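PDB 6H21: probable ss-1,3-N-acetylglucosaminyltransferase from Staphylococcus aureus subsp. aureus N315, which is a probable glycosyltransferase with a GT-A-type domain, modelled here with uridine-diphosphate-N-acetylglucosamine and manganese bound. Local coordinates for residues V92-G97 against L172-M177; D199-I204 against F245-E250. All blocks are in the same frame, centred on the assembly; numbering follows the deposited sequence.

Contact 1: residues V92-G97 against L172-M177. With UD1 (uridine-diphosphate-N-acetylglucosamine), chain X.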
loop_
_atom_site.group_PDB
_atom_site.type_symbol
_atom_site.label_atom_id
_atom_site.label_comp_id
_atom_site.label_asym_id
_atom_site.label_seq_id
_atom_site.Cartn_x
_atom_site.Cartn_y
_atom_site.Cartn_z
ATOM N N VAL C 92 -40.085 -17.923 1.147
ATOM C CA VAL C 92 -41.154 -18.830 1.626
ATOM C C VAL C 92 -42.241 -19.001 0.555
ATOM O O VAL C 92 -42.640 -20.133 0.247
ATOM C CB VAL C 92 -41.739 -18.349 2.972
ATOM C CG1 VAL C 92 -42.996 -19.102 3.346
ATOM C CG2 VAL C 92 -40.712 -18.454 4.095
ATOM N N PRO C 93 -42.790 -17.911 -0.031
ATOM C CA PRO C 93 -43.755 -18.043 -1.122
ATOM C C PRO C 93 -43.244 -18.915 -2.283
ATOM O O PRO C 93 -43.988 -19.706 -2.818
ATOM C CB PRO C 93 -44.011 -16.609 -1.621
ATOM C CG PRO C 93 -43.485 -15.690 -0.524
ATOM C CD PRO C 93 -42.529 -16.506 0.320
ATOM N N ARG C 94 -41.976 -18.758 -2.666
ATOM C CA ARG C 94 -41.411 -19.577 -3.732
ATOM C C ARG C 94 -41.318 -21.041 -3.281
ATOM O O ARG C 94 -41.624 -21.949 -4.076
ATOM C CB ARG C 94 -40.052 -19.038 -4.194
ATOM C CG ARG C 94 -40.132 -17.817 -5.099
ATOM C CD ARG C 94 -38.742 -17.289 -5.386
ATOM N NE ARG C 94 -38.658 -16.082 -6.198
ATOM C CZ ARG C 94 -37.564 -15.324 -6.280
ATOM N NH1 ARG C 94 -36.519 -15.629 -5.529
ATOM N NH2 ARG C 94 -37.516 -14.277 -7.097
ATOM N N ASN C 95 -40.921 -21.272 -2.018
ATOM C CA ASN C 95 -40.886 -22.632 -1.454
ATOM C C ASN C 95 -42.295 -23.236 -1.488
ATOM O O ASN C 95 -42.456 -24.407 -1.844
ATOM C CB ASN C 95 -40.347 -22.683 -0.021
ATOM C CG ASN C 95 -38.846 -22.514 0.086
ATOM O OD1 ASN C 95 -38.119 -22.664 -0.894
ATOM N ND2 ASN C 95 -38.374 -22.205 1.284
ATOM N N THR C 96 -43.304 -22.448 -1.094
ATOM C CA THR C 96 -44.701 -22.910 -1.087
ATOM C C THR C 96 -45.134 -23.377 -2.489
ATOM O O THR C 96 -45.794 -24.405 -2.623
ATOM C CB THR C 96 -45.662 -21.821 -0.598
ATOM O OG1 THR C 96 -45.172 -21.263 0.620
ATOM C CG2 THR C 96 -47.062 -22.351 -0.397
ATOM N N GLY C 97 -44.766 -22.594 -3.511
ATOM C CA GLY C 97 -44.988 -22.890 -4.927
ATOM C C GLY C 97 -44.334 -24.185 -5.385
ATOM O O GLY C 97 -44.953 -24.960 -6.103
ATOM N N LEU C 172 -27.142 -15.184 -11.805
ATOM C CA LEU C 172 -27.503 -16.126 -10.779
ATOM C C LEU C 172 -28.913 -15.873 -10.226
ATOM O O LEU C 172 -29.296 -16.501 -9.229
ATOM C CB LEU C 172 -26.452 -16.028 -9.674
ATOM C CG LEU C 172 -25.113 -16.676 -9.985
ATOM C CD1 LEU C 172 -24.171 -16.496 -8.808
ATOM C CD2 LEU C 172 -25.261 -18.144 -10.348
ATOM N N SER C 173 -29.716 -15.035 -10.881
ATOM C CA SER C 173 -31.143 -14.908 -10.499
ATOM C C SER C 173 -31.826 -16.260 -10.737
ATOM O O SER C 173 -31.349 -17.071 -11.526
ATOM C CB SER C 173 -31.859 -13.812 -11.255
ATOM O OG SER C 173 -32.295 -14.261 -12.530
ATOM N N VAL C 174 -32.966 -16.470 -10.084
ATOM C CA VAL C 174 -33.757 -17.665 -10.293
ATOM C C VAL C 174 -34.807 -17.446 -11.394
ATOM O O VAL C 174 -35.717 -18.292 -11.543
ATOM C CB VAL C 174 -34.415 -18.117 -8.980
ATOM C CG1 VAL C 174 -33.356 -18.406 -7.929
ATOM C CG2 VAL C 174 -35.431 -17.103 -8.486
ATOM N N LEU C 175 -34.668 -16.370 -12.190
ATOM C CA LEU C 175 -35.667 -16.041 -13.216
ATOM C C LEU C 175 -35.353 -16.808 -14.516
ATOM O O LEU C 175 -34.950 -16.254 -15.545
ATOM C CB LEU C 175 -35.712 -14.524 -13.388
ATOM C CG LEU C 175 -35.855 -13.754 -12.076
ATOM C CD1 LEU C 175 -35.791 -12.262 -12.317
ATOM C CD2 LEU C 175 -37.147 -14.126 -11.344
ATOM N N LYS C 176 -35.584 -18.119 -14.424
ATOM C CA LYS C 176 -35.057 -19.139 -15.317
ATOM C C LYS C 176 -35.970 -20.369 -15.246
ATOM O O LYS C 176 -36.820 -20.465 -14.357
ATOM C CB LYS C 176 -33.646 -19.539 -14.866
ATOM C CG LYS C 176 -32.589 -18.441 -14.952
ATOM C CD LYS C 176 -31.269 -18.838 -14.343
ATOM C CE LYS C 176 -30.153 -17.855 -14.628
ATOM N NZ LYS C 176 -30.425 -16.494 -14.094
ATOM N N MET C 177 -35.750 -21.332 -16.142
ATOM C CA MET C 177 -36.539 -22.570 -16.160
ATOM C C MET C 177 -35.683 -23.719 -15.597
ATOM O O MET C 177 -34.671 -24.068 -16.147
ATOM C CB MET C 177 -37.023 -22.877 -17.582
ATOM C CG MET C 177 -37.906 -24.103 -17.674
ATOM S SD MET C 177 -38.675 -24.314 -19.300
ATOM C CE MET C 177 -39.757 -22.886 -19.347
HETATM C "C1'" UD1 X . -34.624 -8.336 -6.861
HETATM C "C2'" UD1 X . -33.678 -9.014 -7.856
HETATM C "C3'" UD1 X . -34.374 -10.210 -8.503
HETATM C "C4'" UD1 X . -34.893 -11.148 -7.416
HETATM C "C5'" UD1 X . -35.707 -10.404 -6.354
HETATM C "C6'" UD1 X . -36.121 -11.317 -5.196
HETATM C "C7'" UD1 X . -32.022 -7.553 -8.958
HETATM C "C8'" UD1 X . -31.779 -6.611 -10.107
HETATM N "N2'" UD1 X . -33.251 -8.068 -8.880
HETATM O "O1'" UD1 X . -35.772 -7.892 -7.593
HETATM O "O3'" UD1 X . -33.462 -10.898 -9.373
HETATM O "O4'" UD1 X . -35.714 -12.145 -8.026
HETATM O "O5'" UD1 X . -34.990 -9.263 -5.838
HETATM O "O6'" UD1 X . -35.011 -12.003 -4.625
HETATM O "O7'" UD1 X . -31.146 -7.831 -8.157
HETATM N N1 UD1 X . -42.173 -10.454 -2.475
HETATM C C2 UD1 X . -42.687 -11.365 -1.534
HETATM N N3 UD1 X . -42.819 -11.037 -0.254
HETATM C C4 UD1 X . -42.475 -9.829 0.177
HETATM C C5 UD1 X . -41.961 -8.892 -0.721
HETATM C C6 UD1 X . -41.804 -9.225 -2.068
HETATM O O2 UD1 X . -43.022 -12.508 -1.872
HETATM O O4 UD1 X . -42.639 -9.576 1.391
HETATM C C1B UD1 X . -42.049 -10.914 -3.859
HETATM C C2B UD1 X . -42.516 -9.906 -4.895
HETATM O "O2'" UD1 X . -43.935 -9.907 -5.005
HETATM C C3B UD1 X . -41.803 -10.407 -6.140
HETATM C C4B UD1 X . -40.513 -11.022 -5.598
HETATM O O4B UD1 X . -40.690 -11.198 -4.183
HETATM O O3B UD1 X . -42.581 -11.414 -6.800
HETATM C C5B UD1 X . -39.302 -10.134 -5.820
HETATM O O5B UD1 X . -39.641 -8.803 -5.457
HETATM P PA UD1 X . -39.290 -7.552 -6.391
HETATM O O1A UD1 X . -39.830 -6.356 -5.676
HETATM O O2A UD1 X . -39.611 -7.813 -7.861
HETATM O O3A UD1 X . -37.714 -7.547 -6.223
HETATM P PB UD1 X . -36.722 -6.699 -7.139
HETATM O O1B UD1 X . -35.975 -5.757 -6.246
HETATM O O2B UD1 X . -37.402 -6.139 -8.380
#
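Arg94 of helix 91-100 and Val174 of the loop leading to strand 177-179 meet by van der Waals contact alone. Their side chains arrive from opposite directions, and Val174 CG2 sits over one face of the guanidinium, offset toward its rim, 3.5 Å from Arg94 NH1. The arginine spans the gap between helix and loop because its chain is extended from CG to NE (chi2 175°, chi3 -178°). Leu175 CD2 adds a looser, oblique approach, 4.3 Å from Arg94 NH2.

The same terminal nitrogens carry the polar contacts. Arg94 NH2 donates to UD1 O4' (2.9 Å, N-H...O angle 147°), the hydroxyl oxygen lying at the edge, in the guanidinium plane. NH2 also pairs with Asp110 and NH1 with Asp199, both salt bridges.

Around the ligand, Ser173 CB approaches UD1 O3' at 3.8 Å, while Pro93 CG lies 3.5 Å from the uracil oxygen O2. Bonds inside the loop set its shape: Ser173 OG accepts from Leu175 N (3.2 Å) in an ST turn, Leu175 centres an inverse gamma turn, and Lys176 NZ reaches back to Ser173 O (2.8 Å).

A buried positive group thus has two carboxylates and a sugar oxygen as partners of NH1 and NH2 and a methyl over one face, which together should fix its rotation in the UD1 pocket.

Contact 2: residues D199-I204 against F245-E250. With UD1 (uridine-diphosphate-N-acetylglucosamine), chain X.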
loop_
_atom_site.group_PDB
_atom_site.type_symbol
_atom_site.label_atom_id
_atom_site.label_comp_id
_atom_site.label_asym_id
_atom_site.label_seq_id
_atom_site.Cartn_x
_atom_site.Cartn_y
_atom_site.Cartn_z
ATOM N N ASP C 199 -31.168 -15.994 -3.517
ATOM C CA ASP C 199 -31.453 -16.390 -4.885
ATOM C C ASP C 199 -30.174 -16.944 -5.535
ATOM O O ASP C 199 -30.206 -17.974 -6.203
ATOM C CB ASP C 199 -32.079 -15.226 -5.667
ATOM C CG ASP C 199 -33.487 -14.869 -5.207
ATOM O OD1 ASP C 199 -33.908 -15.378 -4.151
ATOM O OD2 ASP C 199 -34.172 -14.097 -5.924
ATOM N N GLN C 200 -29.040 -16.279 -5.300
ATOM C CA GLN C 200 -27.732 -16.799 -5.751
ATOM C C GLN C 200 -27.488 -18.212 -5.198
ATOM O O GLN C 200 -27.031 -19.094 -5.913
ATOM C CB GLN C 200 -26.589 -15.913 -5.253
ATOM C CG GLN C 200 -26.482 -14.560 -5.921
ATOM C CD GLN C 200 -25.228 -13.842 -5.462
ATOM O OE1 GLN C 200 -24.105 -14.295 -5.692
ATOM N NE2 GLN C 200 -25.409 -12.715 -4.784
ATOM N N LEU C 201 -27.784 -18.411 -3.911
ATOM C CA LEU C 201 -27.517 -19.661 -3.247
ATOM C C LEU C 201 -28.366 -20.779 -3.868
ATOM O O LEU C 201 -27.857 -21.867 -4.099
ATOM C CB LEU C 201 -27.792 -19.536 -1.747
ATOM C CG LEU C 201 -27.684 -20.847 -0.969
ATOM C CD1 LEU C 201 -26.332 -21.502 -1.181
ATOM C CD2 LEU C 201 -27.940 -20.625 0.517
ATOM N N PHE C 202 -29.645 -20.483 -4.145
ATOM C CA PHE C 202 -30.545 -21.450 -4.761
ATOM C C PHE C 202 -30.009 -21.852 -6.143
ATOM O O PHE C 202 -29.912 -23.027 -6.428
ATOM C CB PHE C 202 -31.969 -20.901 -4.853
ATOM C CG PHE C 202 -32.958 -21.862 -5.464
ATOM C CD1 PHE C 202 -33.048 -21.996 -6.843
ATOM C CD2 PHE C 202 -33.771 -22.648 -4.664
ATOM C CE1 PHE C 202 -33.950 -22.881 -7.409
ATOM C CE2 PHE C 202 -34.670 -23.533 -5.229
ATOM C CZ PHE C 202 -34.754 -23.657 -6.601
ATOM N N THR C 203 -29.648 -20.873 -6.983
ATOM C CA THR C 203 -29.156 -21.164 -8.327
ATOM C C THR C 203 -27.839 -21.955 -8.271
ATOM O O THR C 203 -27.671 -22.927 -9.026
ATOM C CB THR C 203 -29.013 -19.894 -9.171
ATOM O OG1 THR C 203 -30.294 -19.269 -9.275
ATOM C CG2 THR C 203 -28.485 -20.179 -10.558
ATOM N N ILE C 204 -26.926 -21.571 -7.369
ATOM C CA ILE C 204 -25.657 -22.287 -7.181
ATOM C C ILE C 204 -25.913 -23.729 -6.717
ATOM O O ILE C 204 -25.282 -24.649 -7.242
ATOM C CB ILE C 204 -24.733 -21.538 -6.196
ATOM C CG1 ILE C 204 -24.269 -20.191 -6.760
ATOM C CG2 ILE C 204 -23.573 -22.425 -5.741
ATOM C CD1 ILE C 204 -22.990 -20.231 -7.557
ATOM N N PHE C 245 -23.141 -12.606 4.941
ATOM C CA PHE C 245 -21.917 -13.416 4.816
ATOM C C PHE C 245 -22.168 -14.874 5.234
ATOM O O PHE C 245 -21.449 -15.750 4.774
ATOM C CB PHE C 245 -20.726 -12.766 5.523
ATOM C CG PHE C 245 -20.144 -11.618 4.732
ATOM C CD1 PHE C 245 -19.590 -11.841 3.477
ATOM C CD2 PHE C 245 -20.198 -10.317 5.205
ATOM C CE1 PHE C 245 -19.080 -10.798 2.721
ATOM C CE2 PHE C 245 -19.677 -9.277 4.452
ATOM C CZ PHE C 245 -19.134 -9.516 3.210
ATOM N N ALA C 246 -23.204 -15.138 6.040
ATOM C CA ALA C 246 -23.651 -16.535 6.290
ATOM C C ALA C 246 -24.198 -17.162 4.995
ATOM O O ALA C 246 -24.036 -18.354 4.768
ATOM C CB ALA C 246 -24.681 -16.583 7.396
ATOM N N THR C 247 -24.845 -16.360 4.143
ATOM C CA THR C 247 -25.365 -16.835 2.874
ATOM C C THR C 247 -24.206 -17.140 1.915
ATOM O O THR C 247 -24.191 -18.193 1.271
ATOM C CB THR C 247 -26.381 -15.855 2.283
ATOM O OG1 THR C 247 -27.454 -15.777 3.226
ATOM C CG2 THR C 247 -26.935 -16.311 0.957
ATOM N N ILE C 248 -23.226 -16.234 1.864
ATOM C CA ILE C 248 -22.041 -16.425 1.019
ATOM C C ILE C 248 -21.319 -17.710 1.452
ATOM O O ILE C 248 -20.889 -18.497 0.614
ATOM C CB ILE C 248 -21.107 -15.198 1.058
ATOM C CG1 ILE C 248 -21.806 -13.902 0.633
ATOM C CG2 ILE C 248 -19.850 -15.450 0.240
ATOM C CD1 ILE C 248 -22.410 -13.946 -0.736
ATOM N N ASN C 249 -21.188 -17.921 2.756
ATOM C CA ASN C 249 -20.595 -19.139 3.290
ATOM C C ASN C 249 -21.281 -20.382 2.684
ATOM O O ASN C 249 -20.618 -21.325 2.334
ATOM C CB ASN C 249 -20.607 -19.160 4.822
ATOM C CG ASN C 249 -19.905 -20.373 5.389
ATOM O OD1 ASN C 249 -20.511 -21.193 6.086
ATOM N ND2 ASN C 249 -18.657 -20.563 5.005
ATOM N N GLU C 250 -22.605 -20.360 2.532
ATOM C CA GLU C 250 -23.360 -21.508 2.030
ATOM C C GLU C 250 -23.093 -21.728 0.537
ATOM O O GLU C 250 -23.120 -22.864 0.071
ATOM C CB GLU C 250 -24.858 -21.346 2.325
ATOM C CG GLU C 250 -25.184 -21.333 3.813
ATOM C CD GLU C 250 -24.945 -22.637 4.561
ATOM O OE1 GLU C 250 -25.191 -23.714 3.971
ATOM O OE2 GLU C 250 -24.516 -22.580 5.753
HETATM C "C1'" UD1 X . -34.624 -8.336 -6.861
HETATM C "C2'" UD1 X . -33.678 -9.014 -7.856
HETATM C "C3'" UD1 X . -34.374 -10.210 -8.503
HETATM C "C4'" UD1 X . -34.893 -11.148 -7.416
HETATM C "C5'" UD1 X . -35.707 -10.404 -6.354
HETATM C "C6'" UD1 X . -36.121 -11.317 -5.196
HETATM C "C7'" UD1 X . -32.022 -7.553 -8.958
HETATM C "C8'" UD1 X . -31.779 -6.611 -10.107
HETATM N "N2'" UD1 X . -33.251 -8.068 -8.880
HETATM O "O1'" UD1 X . -35.772 -7.892 -7.593
HETATM O "O3'" UD1 X . -33.462 -10.898 -9.373
HETATM O "O4'" UD1 X . -35.714 -12.145 -8.026
HETATM O "O5'" UD1 X . -34.990 -9.263 -5.838
HETATM O "O6'" UD1 X . -35.011 -12.003 -4.625
HETATM O "O7'" UD1 X . -31.146 -7.831 -8.157
HETATM N N1 UD1 X . -42.173 -10.454 -2.475
HETATM C C2 UD1 X . -42.687 -11.365 -1.534
HETATM N N3 UD1 X . -42.819 -11.037 -0.254
HETATM C C4 UD1 X . -42.475 -9.829 0.177
HETATM C C5 UD1 X . -41.961 -8.892 -0.721
HETATM C C6 UD1 X . -41.804 -9.225 -2.068
HETATM O O2 UD1 X . -43.022 -12.508 -1.872
HETATM O O4 UD1 X . -42.639 -9.576 1.391
HETATM C C1B UD1 X . -42.049 -10.914 -3.859
HETATM C C2B UD1 X . -42.516 -9.906 -4.895
HETATM O "O2'" UD1 X . -43.935 -9.907 -5.005
HETATM C C3B UD1 X . -41.803 -10.407 -6.140
HETATM C C4B UD1 X . -40.513 -11.022 -5.598
HETATM O O4B UD1 X . -40.690 -11.198 -4.183
HETATM O O3B UD1 X . -42.581 -11.414 -6.800
HETATM C C5B UD1 X . -39.302 -10.134 -5.820
HETATM O O5B UD1 X . -39.641 -8.803 -5.457
HETATM P PA UD1 X . -39.290 -7.552 -6.391
HETATM O O1A UD1 X . -39.830 -6.356 -5.676
HETATM O O2A UD1 X . -39.611 -7.813 -7.861
HETATM O O3A UD1 X . -37.714 -7.547 -6.223
HETATM P PB UD1 X . -36.722 -6.699 -7.139
HETATM O O1B UD1 X . -35.975 -5.757 -6.246
HETATM O O2B UD1 X . -37.402 -6.139 -8.380
#
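Leu201 reaches from helix 198-207 to helix 242-256, where it meets Thr247 and Glu250. Its CB faces Thr247 CG2 loosely, at 4.3 Å. From there the chain runs with CG anti to the backbone N (chi1 174°), which carries the two methyls onto the partner helix. CD2 touches Glu250 CB at 3.6 Å, and CD1 settles on the backbone of the same residue, 3.7 Å from both Glu250 C and Glu250 O. The glutamate therefore contributes its CB and main chain: bent at chi2 (-67°), its side chain carries the carboxylate away from the leucine. The helices come close at this point, with Leu201 CA and Glu250 CA 7.0 Å apart. Ile251 also packs on Leu201.

Two residues before Leu201 on helix 198-207, Asp199 points away from helix 242-256 and accepts a hydrogen bond from UD1 O6' through OD2 (2.6 Å). Gln200, between them, bonds through OE1 to Tyr274 of helix 264-281.

No hydrogen bond joins the two segments. This is apolar helix-helix packing, with the helix that carries a pocket aspartate resting against helix 242-256, part of the TarS linker family region.

Contacts 1 and 2 follow one another along the chain, their centres 14 Å apart, and both reach UD1. Their most direct connection is the salt bridge between Arg94 NH1 and Asp199 OD2, 2.8 Å, which ties helix 91-100 to helix 198-207 beside the sugar. A second link is a probable hydrogen bond of 2.9 Å between Leu172 O and Thr203 OG1, and Val174 CG1 packs on the same hydroxyl. Helix 198-207 is thus the shared element: one side holds the loop and arginine of contact 1, while Leu201 carries contact 2 to helix 242-256. The side chain of Leu175 in contact 1 is also about 7 Å from a manganese ion.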